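Local coordinates for protein aldehyde dehydrogenase (Trypanosoma brucei, PDB 5MYP) that probably oxidises aldehydes to carboxylic acids with NAD+ as electron acceptor, as a member of the aldehyde dehydrogenase family, at residues K290-L295 against G337-E342; S311-I316 against I347-L352; R44-L49 against K169-D174. One frame throughout, in Å; residues are numbered along the deposited sequence. Where two conformers were deposited one is given.

Contact 1. Residues K290-L295 against G337-E342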
ATOM      1  N   LYS A 290      -4.628 -37.262  31.614  1.00 23.73           N
ATOM      2  CA  LYS A 290      -6.060 -37.431  31.896  1.00 23.41           C
ATOM      3  C   LYS A 290      -6.950 -36.898  30.772  1.00 22.26           C
ATOM      4  O   LYS A 290      -7.904 -37.569  30.374  1.00 21.56           O
ATOM      5  CB  LYS A 290      -6.459 -36.787  33.229  1.00 24.08           C
ATOM      6  CG  LYS A 290      -7.885 -37.125  33.646  1.00 24.80           C
ATOM      7  CD  LYS A 290      -8.176 -36.818  35.107  1.00 25.47           C
ATOM      8  CE  LYS A 290      -9.628 -37.127  35.427  1.00 25.56           C
ATOM      9  NZ  LYS A 290      -9.891 -37.194  36.889  1.00 26.16           N
ATOM     10  N   PHE A 291      -6.637 -35.705  30.266  1.00 21.26           N
ATOM     11  CA  PHE A 291      -7.391 -35.119  29.149  1.00 20.70           C
ATOM     12  C   PHE A 291      -7.396 -36.057  27.940  1.00 20.05           C
ATOM     13  O   PHE A 291      -8.458 -36.366  27.399  1.00 19.28           O
ATOM     14  CB  PHE A 291      -6.831 -33.742  28.758  1.00 20.77           C
ATOM     15  CG  PHE A 291      -7.466 -33.159  27.524  1.00 20.68           C
ATOM     16  CD1 PHE A 291      -8.709 -32.538  27.593  1.00 20.86           C
ATOM     17  CD2 PHE A 291      -6.831 -33.246  26.285  1.00 20.93           C
ATOM     18  CE1 PHE A 291      -9.299 -32.003  26.452  1.00 20.76           C
ATOM     19  CE2 PHE A 291      -7.418 -32.719  25.145  1.00 20.66           C
ATOM     20  CZ  PHE A 291      -8.656 -32.100  25.232  1.00 20.65           C
ATOM     21  N   LEU A 292      -6.210 -36.512  27.538  1.00 19.78           N
ATOM     22  CA  LEU A 292      -6.072 -37.405  26.385  1.00 20.37           C
ATOM     23  C   LEU A 292      -6.769 -38.751  26.593  1.00 20.49           C
ATOM     24  O   LEU A 292      -7.472 -39.220  25.702  1.00 20.24           O
ATOM     25  CB  LEU A 292      -4.594 -37.615  26.022  1.00 20.52           C
ATOM     26  CG  LEU A 292      -3.883 -36.415  25.388  1.00 20.63           C
ATOM     27  CD1 LEU A 292      -2.380 -36.661  25.307  1.00 20.77           C
ATOM     28  CD2 LEU A 292      -4.462 -36.103  24.015  1.00 20.67           C
ATOM     29  N   LYS A 293      -6.596 -39.348  27.772  1.00 20.92           N
ATOM     30  CA  LYS A 293      -7.267 -40.614  28.105  1.00 21.45           C
ATOM     31  C   LYS A 293      -8.793 -40.525  28.014  1.00 20.95           C
ATOM     32  O   LYS A 293      -9.436 -41.434  27.475  1.00 20.16           O
ATOM     33  CB  LYS A 293      -6.872 -41.098  29.504  1.00 22.25           C
ATOM     34  CG  LYS A 293      -5.497 -41.736  29.573  1.00 23.32           C
ATOM     35  CD  LYS A 293      -5.120 -42.012  31.018  1.00 24.33           C
ATOM     36  CE  LYS A 293      -4.048 -43.079  31.136  1.00 24.93           C
ATOM     37  NZ  LYS A 293      -3.644 -43.241  32.561  1.00 25.38           N
ATOM     38  N   VAL A 294      -9.355 -39.429  28.530  1.00 20.90           N
ATOM     39  CA  VAL A 294     -10.806 -39.205  28.496  1.00 21.24           C
ATOM     40  C   VAL A 294     -11.286 -39.001  27.058  1.00 21.95           C
ATOM     41  O   VAL A 294     -12.292 -39.581  26.647  1.00 21.85           O
ATOM     42  CB  VAL A 294     -11.242 -38.016  29.400  1.00 21.12           C
ATOM     43  CG1 VAL A 294     -12.721 -37.684  29.221  1.00 21.05           C
ATOM     44  CG2 VAL A 294     -10.956 -38.331  30.865  1.00 21.00           C
ATOM     45  N   LEU A 295     -10.552 -38.185  26.305  1.00 22.85           N
ATOM     46  CA  LEU A 295     -10.858 -37.946  24.894  1.00 23.50           C
ATOM     47  C   LEU A 295     -10.739 -39.217  24.040  1.00 24.29           C
ATOM     48  O   LEU A 295     -11.570 -39.441  23.154  1.00 24.02           O
ATOM     49  CB  LEU A 295      -9.954 -36.839  24.333  1.00 23.30           C
ATOM     50  CG  LEU A 295     -10.310 -36.215  22.988  1.00 23.23           C
ATOM     51  CD1 LEU A 295     -11.684 -35.596  23.036  1.00 23.16           C
ATOM     52  CD2 LEU A 295      -9.257 -35.186  22.645  1.00 23.18           C
ATOM     53  N   GLY A 337      -2.121 -39.239  17.644  1.00 17.66           N
ATOM     54  CA  GLY A 337      -3.369 -38.574  18.004  1.00 17.84           C
ATOM     55  C   GLY A 337      -4.604 -39.055  17.259  1.00 18.11           C
ATOM     56  O   GLY A 337      -4.868 -40.252  17.198  1.00 18.03           O
ATOM     57  N   GLY A 338      -5.364 -38.112  16.704  1.00 18.22           N
ATOM     58  CA  GLY A 338      -6.614 -38.414  16.004  1.00 18.49           C
ATOM     59  C   GLY A 338      -7.840 -38.502  16.900  1.00 18.95           C
ATOM     60  O   GLY A 338      -8.923 -38.842  16.424  1.00 19.30           O
ATOM     61  N   GLU A 339      -7.691 -38.150  18.177  1.00 19.09           N
ATOM     62  CA  GLU A 339      -8.789 -38.237  19.139  1.00 19.30           C
ATOM     63  C   GLU A 339      -9.694 -37.023  18.960  1.00 19.59           C
ATOM     64  O   GLU A 339      -9.199 -35.902  18.765  1.00 19.10           O
ATOM     65  CB  GLU A 339      -8.278 -38.281  20.584  1.00 19.22           C
ATOM     66  CG  GLU A 339      -7.181 -39.312  20.856  1.00 19.28           C
ATOM     67  CD  GLU A 339      -5.772 -38.758  20.715  1.00 19.17           C
ATOM     68  OE1 GLU A 339      -5.593 -37.736  20.016  1.00 18.51           O
ATOM     69  OE2 GLU A 339      -4.834 -39.339  21.300  1.00 19.18           O
ATOM     70  N   ALA A 340     -11.007 -37.246  19.014  1.00 19.88           N
ATOM     71  CA  ALA A 340     -11.974 -36.169  18.816  1.00 20.22           C
ATOM     72  C   ALA A 340     -13.313 -36.423  19.500  1.00 20.42           C
ATOM     73  O   ALA A 340     -13.659 -37.563  19.806  1.00 20.26           O
ATOM     74  CB  ALA A 340     -12.191 -35.934  17.330  1.00 20.37           C
ATOM     75  N   ASP A 341     -14.037 -35.335  19.758  1.00 20.63           N
ATOM     76  CA  ASP A 341     -15.405 -35.377  20.279  1.00 20.89           C
ATOM     77  C   ASP A 341     -16.222 -34.298  19.571  1.00 20.99           C
ATOM     78  O   ASP A 341     -15.957 -33.100  19.738  1.00 20.20           O
ATOM     79  CB  ASP A 341     -15.435 -35.145  21.793  1.00 21.07           C
ATOM     80  CG  ASP A 341     -16.841 -35.208  22.362  1.00 21.62           C
ATOM     81  OD1 ASP A 341     -17.405 -36.320  22.448  1.00 21.73           O
ATOM     82  OD2 ASP A 341     -17.385 -34.141  22.713  1.00 22.11           O
ATOM     83  N   GLU A 342     -17.215 -34.728  18.793  1.00 21.41           N
ATOM     84  CA  GLU A 342     -18.013 -33.828  17.960  1.00 22.09           C
ATOM     85  C   GLU A 342     -18.899 -32.880  18.761  1.00 21.74           C
ATOM     86  O   GLU A 342     -18.979 -31.696  18.436  1.00 21.41           O
ATOM     87  CB  GLU A 342     -18.874 -34.640  16.983  1.00 23.05           C
ATOM     88  CG  GLU A 342     -19.653 -33.790  15.983  1.00 24.03           C
ATOM     89  CD  GLU A 342     -20.142 -34.562  14.770  1.00 25.03           C
ATOM     90  OE1 GLU A 342     -19.895 -35.784  14.674  1.00 26.03           O
ATOM     91  OE2 GLU A 342     -20.773 -33.929  13.902  1.00 26.61           O
TER

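Contact 2. Residues S311-I316 against I347-L352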
ATOM      1  N   SER A 311     -12.302 -28.243  30.101  1.00 19.46           N
ATOM      2  CA  SER A 311     -10.874 -28.467  29.854  1.00 18.81           C
ATOM      3  C   SER A 311     -10.129 -27.177  29.496  1.00 18.51           C
ATOM      4  O   SER A 311     -10.738 -26.127  29.255  1.00 18.19           O
ATOM      5  CB  SER A 311     -10.681 -29.499  28.738  1.00 18.78           C
ATOM      6  OG  SER A 311     -10.955 -28.950  27.459  1.00 18.47           O
ATOM      7  N   ASP A 312      -8.803 -27.285  29.450  1.00 18.42           N
ATOM      8  CA  ASP A 312      -7.920 -26.171  29.089  1.00 18.23           C
ATOM      9  C   ASP A 312      -7.624 -26.096  27.584  1.00 17.80           C
ATOM     10  O   ASP A 312      -6.786 -25.289  27.163  1.00 17.78           O
ATOM     11  CB  ASP A 312      -6.590 -26.297  29.843  1.00 18.64           C
ATOM     12  CG  ASP A 312      -6.758 -26.286  31.356  1.00 19.11           C
ATOM     13  OD1 ASP A 312      -7.861 -25.980  31.855  1.00 19.29           O
ATOM     14  OD2 ASP A 312      -5.768 -26.586  32.053  1.00 19.88           O
ATOM     15  N   TYR A 313      -8.300 -26.925  26.783  1.00 17.22           N
ATOM     16  CA  TYR A 313      -8.012 -27.055  25.357  1.00 17.01           C
ATOM     17  C   TYR A 313      -9.119 -26.396  24.522  1.00 17.06           C
ATOM     18  O   TYR A 313     -10.295 -26.722  24.703  1.00 17.14           O
ATOM     19  CB  TYR A 313      -7.871 -28.527  24.987  1.00 16.54           C
ATOM     20  CG  TYR A 313      -7.443 -28.735  23.555  1.00 16.17           C
ATOM     21  CD1 TYR A 313      -6.151 -28.429  23.142  1.00 16.12           C
ATOM     22  CD2 TYR A 313      -8.335 -29.221  22.610  1.00 15.99           C
ATOM     23  CE1 TYR A 313      -5.752 -28.627  21.827  1.00 16.05           C
ATOM     24  CE2 TYR A 313      -7.953 -29.418  21.296  1.00 15.95           C
ATOM     25  CZ  TYR A 313      -6.661 -29.116  20.905  1.00 15.84           C
ATOM     26  OH  TYR A 313      -6.278 -29.306  19.601  1.00 16.07           O
ATOM     27  N   PRO A 314      -8.753 -25.472  23.602  1.00 17.30           N
ATOM     28  CA  PRO A 314      -9.781 -24.731  22.856  1.00 17.49           C
ATOM     29  C   PRO A 314     -10.631 -25.556  21.894  1.00 17.67           C
ATOM     30  O   PRO A 314     -10.260 -26.663  21.503  1.00 17.68           O
ATOM     31  CB  PRO A 314      -8.972 -23.680  22.084  1.00 17.49           C
ATOM     32  CG  PRO A 314      -7.715 -23.540  22.858  1.00 17.41           C
ATOM     33  CD  PRO A 314      -7.414 -24.916  23.350  1.00 17.31           C
ATOM     34  N   ARG A 315     -11.762 -24.972  21.525  1.00 18.14           N
ATOM     35  CA  ARG A 315     -12.776 -25.608  20.709  1.00 18.68           C
ATOM     36  C   ARG A 315     -12.581 -25.217  19.239  1.00 18.79           C
ATOM     37  O   ARG A 315     -12.075 -24.128  18.942  1.00 18.23           O
ATOM     38  CB  ARG A 315     -14.163 -25.179  21.233  1.00 19.61           C
ATOM     39  CG  ARG A 315     -14.720 -23.838  20.768  1.00 20.61           C
ATOM     40  CD  ARG A 315     -16.241 -23.842  20.818  1.00 21.43           C
ATOM     41  NE  ARG A 315     -16.737 -24.263  22.126  1.00 21.84           N
ATOM     42  CZ  ARG A 315     -16.827 -23.489  23.214  1.00 22.25           C
ATOM     43  NH1 ARG A 315     -16.398 -22.225  23.219  1.00 22.62           N
ATOM     44  NH2 ARG A 315     -17.294 -24.006  24.345  1.00 22.50           N
ATOM     45  N   ILE A 316     -12.999 -26.101  18.337  1.00 18.69           N
ATOM     46  CA  ILE A 316     -13.114 -25.765  16.917  1.00 18.82           C
ATOM     47  C   ILE A 316     -14.313 -24.817  16.780  1.00 19.16           C
ATOM     48  O   ILE A 316     -15.295 -24.945  17.504  1.00 18.97           O
ATOM     49  CB  ILE A 316     -13.281 -27.021  16.019  1.00 18.46           C
ATOM     50  CG1 ILE A 316     -12.131 -28.024  16.242  1.00 18.34           C
ATOM     51  CG2 ILE A 316     -13.376 -26.633  14.545  1.00 18.59           C
ATOM     52  CD1 ILE A 316     -10.738 -27.449  16.106  1.00 18.30           C
ATOM     53  N   ILE A 347     -10.864 -31.530  18.890  1.00 16.20           N
ATOM     54  CA  ILE A 347      -9.955 -32.364  18.099  1.00 15.91           C
ATOM     55  C   ILE A 347      -8.545 -32.189  18.666  1.00 15.74           C
ATOM     56  O   ILE A 347      -8.003 -31.085  18.648  1.00 15.10           O
ATOM     57  CB  ILE A 347      -9.950 -31.986  16.600  1.00 15.98           C
ATOM     58  CG1 ILE A 347     -11.359 -32.086  16.001  1.00 16.12           C
ATOM     59  CG2 ILE A 347      -8.975 -32.879  15.820  1.00 16.01           C
ATOM     60  CD1 ILE A 347     -11.466 -31.580  14.576  1.00 16.26           C
ATOM     61  N   ALA A 348      -7.958 -33.272  19.173  1.00 15.43           N
ATOM     62  CA  ALA A 348      -6.601 -33.218  19.715  1.00 15.45           C
ATOM     63  C   ALA A 348      -5.584 -33.039  18.581  1.00 15.47           C
ATOM     64  O   ALA A 348      -5.862 -33.428  17.443  1.00 15.22           O
ATOM     65  CB  ALA A 348      -6.284 -34.480  20.505  1.00 15.61           C
ATOM     66  N   PRO A 349      -4.407 -32.449  18.881  1.00 15.46           N
ATOM     67  CA  PRO A 349      -3.375 -32.321  17.854  1.00 15.73           C
ATOM     68  C   PRO A 349      -3.032 -33.675  17.242  1.00 15.85           C
ATOM     69  O   PRO A 349      -2.823 -34.650  17.970  1.00 15.60           O
ATOM     70  CB  PRO A 349      -2.178 -31.728  18.608  1.00 15.65           C
ATOM     71  CG  PRO A 349      -2.765 -31.073  19.801  1.00 15.61           C
ATOM     72  CD  PRO A 349      -3.969 -31.884  20.167  1.00 15.65           C
ATOM     73  N   THR A 350      -3.019 -33.722  15.914  1.00 16.16           N
ATOM     74  CA  THR A 350      -2.909 -34.963  15.169  1.00 16.50           C
ATOM     75  C   THR A 350      -1.817 -34.826  14.119  1.00 16.91           C
ATOM     76  O   THR A 350      -1.863 -33.913  13.294  1.00 16.98           O
ATOM     77  CB  THR A 350      -4.254 -35.303  14.510  1.00 16.42           C
ATOM     78  OG1 THR A 350      -5.246 -35.488  15.532  1.00 16.32           O
ATOM     79  CG2 THR A 350      -4.161 -36.561  13.648  1.00 16.43           C
ATOM     80  N   ILE A 351      -0.838 -35.729  14.173  1.00 17.09           N
ATOM     81  CA  ILE A 351       0.294 -35.737  13.246  1.00 17.55           C
ATOM     82  C   ILE A 351       0.023 -36.766  12.153  1.00 17.96           C
ATOM     83  O   ILE A 351      -0.190 -37.950  12.450  1.00 17.61           O
ATOM     84  CB  ILE A 351       1.619 -36.092  13.957  1.00 17.98           C
ATOM     85  CG1 ILE A 351       1.851 -35.173  15.171  1.00 18.16           C
ATOM     86  CG2 ILE A 351       2.791 -36.014  12.979  1.00 18.07           C
ATOM     87  CD1 ILE A 351       3.052 -35.545  16.007  1.00 18.63           C
ATOM     88  N   LEU A 352       0.023 -36.312  10.899  1.00 18.42           N
ATOM     89  CA  LEU A 352      -0.172 -37.187   9.747  1.00 18.79           C
ATOM     90  C   LEU A 352       1.158 -37.423   9.046  1.00 19.15           C
ATOM     91  O   LEU A 352       1.919 -36.478   8.828  1.00 19.19           O
ATOM     92  CB  LEU A 352      -1.156 -36.576   8.746  1.00 19.02           C
ATOM     93  CG  LEU A 352      -2.588 -36.279   9.173  1.00 19.12           C
ATOM     94  CD1 LEU A 352      -3.361 -35.757   7.971  1.00 19.24           C
ATOM     95  CD2 LEU A 352      -3.270 -37.507   9.759  1.00 19.31           C
TER
HETATM   96  O   HOH W   1     -10.542 -28.583  19.466  1.00 11.78           O

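Contact 3. Residues R44-L49 against K169-D174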
ATOM      1  N   ARG A  44      -4.796   6.157  26.219  0.70 19.01           N
ATOM      2  CA  ARG A  44      -4.812   5.882  27.667  0.70 19.54           C
ATOM      3  C   ARG A  44      -6.150   5.295  28.132  0.70 18.73           C
ATOM      4  O   ARG A  44      -6.179   4.407  28.982  0.70 18.28           O
ATOM      5  CB  ARG A  44      -4.500   7.145  28.479  0.70 20.85           C
ATOM      6  CG  ARG A  44      -3.027   7.542  28.468  0.70 22.18           C
ATOM      7  CD  ARG A  44      -2.690   8.546  29.564  0.70 23.39           C
ATOM      8  NE  ARG A  44      -3.735   9.554  29.775  0.70 24.27           N
ATOM      9  CZ  ARG A  44      -3.785  10.772  29.222  0.70 25.18           C
ATOM     10  NH1 ARG A  44      -2.839  11.218  28.388  0.70 25.74           N
ATOM     11  NH2 ARG A  44      -4.809  11.572  29.520  0.70 25.51           N
ATOM     12  N   SER A  45      -7.266   5.796  27.569  0.50 18.10           N
ATOM     13  CA  SER A  45      -8.614   5.278  27.867  0.50 17.72           C
ATOM     14  C   SER A  45      -8.813   3.854  27.355  0.50 17.42           C
ATOM     15  O   SER A  45      -9.465   3.046  28.016  0.50 17.47           O
ATOM     16  CB  SER A  45      -9.695   6.187  27.276  0.50 17.64           C
ATOM     17  OG  SER A  45      -9.531   7.525  27.703  0.50 17.42           O
ATOM     18  N   LEU A  46      -8.258   3.546  26.183  1.00 17.05           N
ATOM     19  CA  LEU A  46      -8.280   2.173  25.649  1.00 16.61           C
ATOM     20  C   LEU A  46      -7.384   1.221  26.457  1.00 16.30           C
ATOM     21  O   LEU A  46      -7.710   0.047  26.601  1.00 15.75           O
ATOM     22  CB  LEU A  46      -7.922   2.145  24.158  1.00 16.46           C
ATOM     23  CG  LEU A  46      -9.018   2.693  23.242  1.00 16.50           C
ATOM     24  CD1 LEU A  46      -8.518   2.885  21.820  1.00 16.45           C
ATOM     25  CD2 LEU A  46     -10.253   1.803  23.253  1.00 16.68           C
ATOM     26  N   LEU A  47      -6.270   1.723  26.990  1.00 16.38           N
ATOM     27  CA  LEU A  47      -5.480   0.961  27.966  1.00 16.71           C
ATOM     28  C   LEU A  47      -6.331   0.629  29.192  1.00 16.79           C
ATOM     29  O   LEU A  47      -6.349  -0.523  29.644  1.00 16.46           O
ATOM     30  CB  LEU A  47      -4.219   1.723  28.390  1.00 16.92           C
ATOM     31  CG  LEU A  47      -3.295   1.090  29.434  1.00 17.14           C
ATOM     32  CD1 LEU A  47      -2.839  -0.288  29.003  1.00 17.35           C
ATOM     33  CD2 LEU A  47      -2.097   1.995  29.672  1.00 17.66           C
ATOM     34  N   ASN A  48      -7.051   1.630  29.703  1.00 17.28           N
ATOM     35  CA  ASN A  48      -7.979   1.424  30.825  1.00 17.66           C
ATOM     36  C   ASN A  48      -9.084   0.421  30.473  1.00 17.55           C
ATOM     37  O   ASN A  48      -9.432  -0.420  31.300  1.00 17.35           O
ATOM     38  CB  ASN A  48      -8.601   2.749  31.300  1.00 18.16           C
ATOM     39  CG  ASN A  48      -7.576   3.731  31.859  1.00 18.76           C
ATOM     40  OD1 ASN A  48      -7.851   4.933  31.965  1.00 19.33           O
ATOM     41  ND2 ASN A  48      -6.395   3.234  32.216  1.00 18.86           N
ATOM     42  N   LEU A  49      -9.620   0.502  29.253  1.00 17.55           N
ATOM     43  CA  LEU A  49     -10.602  -0.482  28.755  1.00 17.64           C
ATOM     44  C   LEU A  49     -10.092  -1.917  28.914  1.00 17.57           C
ATOM     45  O   LEU A  49     -10.807  -2.782  29.421  1.00 17.17           O
ATOM     46  CB  LEU A  49     -10.959  -0.212  27.283  1.00 17.92           C
ATOM     47  CG  LEU A  49     -11.735  -1.275  26.490  1.00 18.17           C
ATOM     48  CD1 LEU A  49     -13.117  -1.485  27.066  1.00 18.52           C
ATOM     49  CD2 LEU A  49     -11.846  -0.887  25.025  1.00 18.34           C
ATOM     50  N   LYS A 169     -17.933   3.594  26.998  1.00 17.97           N
ATOM     51  CA  LYS A 169     -17.547   4.126  28.310  1.00 17.97           C
ATOM     52  C   LYS A 169     -16.105   4.650  28.361  1.00 17.50           C
ATOM     53  O   LYS A 169     -15.773   5.428  29.251  1.00 17.45           O
ATOM     54  CB  LYS A 169     -17.837   3.084  29.400  1.00 18.56           C
ATOM     55  CG  LYS A 169     -19.339   2.797  29.475  1.00 19.01           C
ATOM     56  CD  LYS A 169     -19.760   1.997  30.696  1.00 19.42           C
ATOM     57  CE  LYS A 169     -19.316   0.552  30.611  1.00 19.61           C
ATOM     58  NZ  LYS A 169     -19.948  -0.249  31.703  1.00 19.89           N
ATOM     59  N   TYR A 170     -15.268   4.242  27.403  1.00 16.61           N
ATOM     60  CA  TYR A 170     -13.876   4.695  27.317  1.00 16.22           C
ATOM     61  C   TYR A 170     -13.560   5.624  26.135  1.00 15.92           C
ATOM     62  O   TYR A 170     -12.724   6.520  26.274  1.00 15.65           O
ATOM     63  CB  TYR A 170     -12.936   3.486  27.320  1.00 16.07           C
ATOM     64  CG  TYR A 170     -13.065   2.671  28.584  1.00 15.93           C
ATOM     65  CD1 TYR A 170     -14.026   1.675  28.688  1.00 15.88           C
ATOM     66  CD2 TYR A 170     -12.244   2.908  29.689  1.00 15.98           C
ATOM     67  CE1 TYR A 170     -14.167   0.923  29.845  1.00 15.73           C
ATOM     68  CE2 TYR A 170     -12.373   2.159  30.852  1.00 15.77           C
ATOM     69  CZ  TYR A 170     -13.337   1.168  30.926  1.00 15.83           C
ATOM     70  OH  TYR A 170     -13.472   0.408  32.067  1.00 15.79           O
ATOM     71  N   VAL A 171     -14.207   5.412  24.988  1.00 15.31           N
ATOM     72  CA  VAL A 171     -13.998   6.253  23.808  1.00 15.09           C
ATOM     73  C   VAL A 171     -15.332   6.619  23.178  1.00 14.90           C
ATOM     74  O   VAL A 171     -16.214   5.767  23.050  1.00 14.35           O
ATOM     75  CB  VAL A 171     -13.123   5.544  22.747  1.00 15.19           C
ATOM     76  CG1 VAL A 171     -12.792   6.496  21.597  1.00 15.32           C
ATOM     77  CG2 VAL A 171     -11.858   4.985  23.383  1.00 15.36           C
ATOM     78  N   SER A 172     -15.460   7.881  22.776  1.00 14.76           N
ATOM     79  CA  SER A 172     -16.676   8.395  22.152  1.00 14.96           C
ATOM     80  C   SER A 172     -17.091   7.596  20.915  1.00 15.16           C
ATOM     81  O   SER A 172     -16.233   7.132  20.168  1.00 14.86           O
ATOM     82  CB  SER A 172     -16.454   9.855  21.740  1.00 14.91           C
ATOM     83  OG  SER A 172     -17.483  10.318  20.882  1.00 15.32           O
ATOM     84  N   SER A 173     -18.399   7.453  20.703  0.50 15.40           N
ATOM     85  CA  SER A 173     -18.932   6.825  19.488  0.50 15.57           C
ATOM     86  C   SER A 173     -18.666   7.664  18.226  0.50 15.68           C
ATOM     87  O   SER A 173     -18.661   7.130  17.110  0.50 15.69           O
ATOM     88  CB  SER A 173     -20.430   6.540  19.640  0.50 15.72           C
ATOM     89  OG  SER A 173     -20.643   5.451  20.519  0.50 15.77           O
ATOM     90  N   ASP A 174     -18.463   8.974  18.408  1.00 15.71           N
ATOM     91  CA  ASP A 174     -18.007   9.858  17.321  1.00 16.01           C
ATOM     92  C   ASP A 174     -16.581   9.540  16.854  1.00 15.21           C
ATOM     93  O   ASP A 174     -16.259   9.720  15.695  1.00 15.35           O
ATOM     94  CB  ASP A 174     -18.104  11.329  17.725  1.00 16.68           C
ATOM     95  CG  ASP A 174     -19.544  11.857  17.674  1.00 17.79           C
ATOM     96  OD1 ASP A 174     -20.540  11.118  17.874  1.00 18.35           O
ATOM     97  OD2 ASP A 174     -19.678  13.061  17.414  1.00 18.97           O
TER

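Contact 1. Residues K290-L295 against G337-E342
Over one face of the Glu339 carboxylate sits the methyl CD2 of Leu292, whose nearest approach is 4.2 Å to OE2. This is a loose van der Waals contact of methyl with carboxylate oxygen; OE1 forms a salt bridge with Arg283 of helix 272-287. The bend of the Glu339 chain at chi2 (93°) turns the carboxylate aside, and the aliphatic root of the side chain is left against Leu295. There CB is 3.8 Å from Leu295 CG and equally near its CD2, the two side chains crossing at about a right angle. The second carboxylate, that of Asp341, directs OD2 to Thr344 OG1 and meets the helix through CB, 4.0 Å from Leu295 CD1. Helix 289-296 thereby packs on the short strand 340-341, which pairs antiparallel with strand 346-353 in the sheet typical of the catalytic domain in this family. Leu295 spans residues 339 to 341, the last two strand, with CD2 over Glu339 and CD1 reaching Asp341 and the carbonyl carbon of Ala340 (4.0 Å from CD1). Leu295 also touches Thr346 and Ala348 on the neighbouring strand, whereas the methyl of Ala340 points away from the helix and touches Phe322 and Met326 of helix 319-328.

Contact 2. Residues S311-I316 against I347-L352
The hydroxyl of Tyr313 donates a hydrogen bond to the main-chain carbonyl of Ile347, with 2.7 Å between OH and O. The donor lies in the carbonyl plane at a C=O...donor angle of 152°, and the carbonyl oxygen in turn lies at the edge of the tyrosine ring, 3.1 Å from CE2. An extended first torsion (chi1 -175°), with CG opposite the backbone N, sends the ring out from the loop so that its phenol end arrives at this carbonyl. Pro349 meets the same end obliquely: its CD is 3.5 Å from Tyr313 OH and 3.9 Å from CZ, so a pyrrolidine carbon packs beside the polar bond.

One water makes a second polar link, donating to Pro314 O at 2.8 Å and accepting from Ile347 N at 3.0 Å. The N-H and C=O of Ile347 are thus both engaged by the loop, one through solvent and the other directly. Further on, the contact becomes wholly apolar. Ile316 brings CG1 to within 4.0 Å of CD1 of Ile347, the two branched chains crossing obliquely in the buried interior.

The loop 311-316 joins helix 304-309 to helix 319-328, and it runs beside the strand 346-353 where that strand is irregular. The strand shares a mixed sheet with strands 264-268 and 370-376, consistent with this family's catalytic domain. Leu325 of helix 319-328 packs on both isoleucines, Leu287 of helix 272-287 touches Tyr313 and Pro349, and farther along the strand Thr350 is hydrogen-bonded through its backbone to Leu371 of strand 370-376.

Contact 3. Residues R44-L49 against K169-D174
Tyr170 and Leu49 make the aromatic part of the contact, a CH-pi interaction in which the ring lies flat on the backbone of helix 36-52. Leu49 CA stands 3.7 Å from the ring centroid and only 5° off the ring normal, so CA lies almost squarely over the centre of one face. The same face takes Leu49 N, 3.6 Å from Tyr170 CD2, while Asn48 brings its CB to 3.8 Å from CE2. The first torsion of Tyr170 (chi1 -61°) sets CG opposite its own carbonyl carbon and lays the ring along this turn of helix.

Apolar packing of side chains adds to the ring contact. The Leu49 methyl CD1 comes to 3.7 Å from Tyr170 CD1, and CD2 of Leu46 reaches 3.6 Å from Val171 CG2, those last two side chains crossing at about a right angle.

No hydrogen bond joins the two segments directly; the polar end of the tyrosine is held just beyond them, its OH bonded to Glu52 OE1 and Asn53 ND2. Helix 157-170 is the connection of a beta-alpha-beta crossover between the parallel strands 147-151 and 176-178, consistent with the Rossmann-like coenzyme-binding domain of aldehyde dehydrogenases. Leu49 also packs on Leu163, Leu166 and Leu167 of that helix. The contact accordingly rests on nondirectional van der Waals packing, the tyrosine presenting a ring face to the helix backbone while its hydroxyl finds directional polar partners in Glu52 and Asn53.

Contacts 1 and 2 are neighbours, their centres about 8 Å apart, and both reach the same sheet through strands 340-341 and 346-353. They touch directly: Glu339 O and Ala348 N probably hydrogen-bond, as do Gly338 N and Thr350 OG1, and Phe291 packs on Tyr313. Contact 2 is the buried one and ties loop to strand with a phenol bond and a water; contact 1, partly buried, is joined across its segments by van der Waals packing and has its charges answered outside them. Contact 3, whose nearest atoms are about 21 Å from contact 2, sets a tyrosine ring face on a helix backbone. It is partly buried too, and likewise lacks direct cross-segment hydrogen bonds.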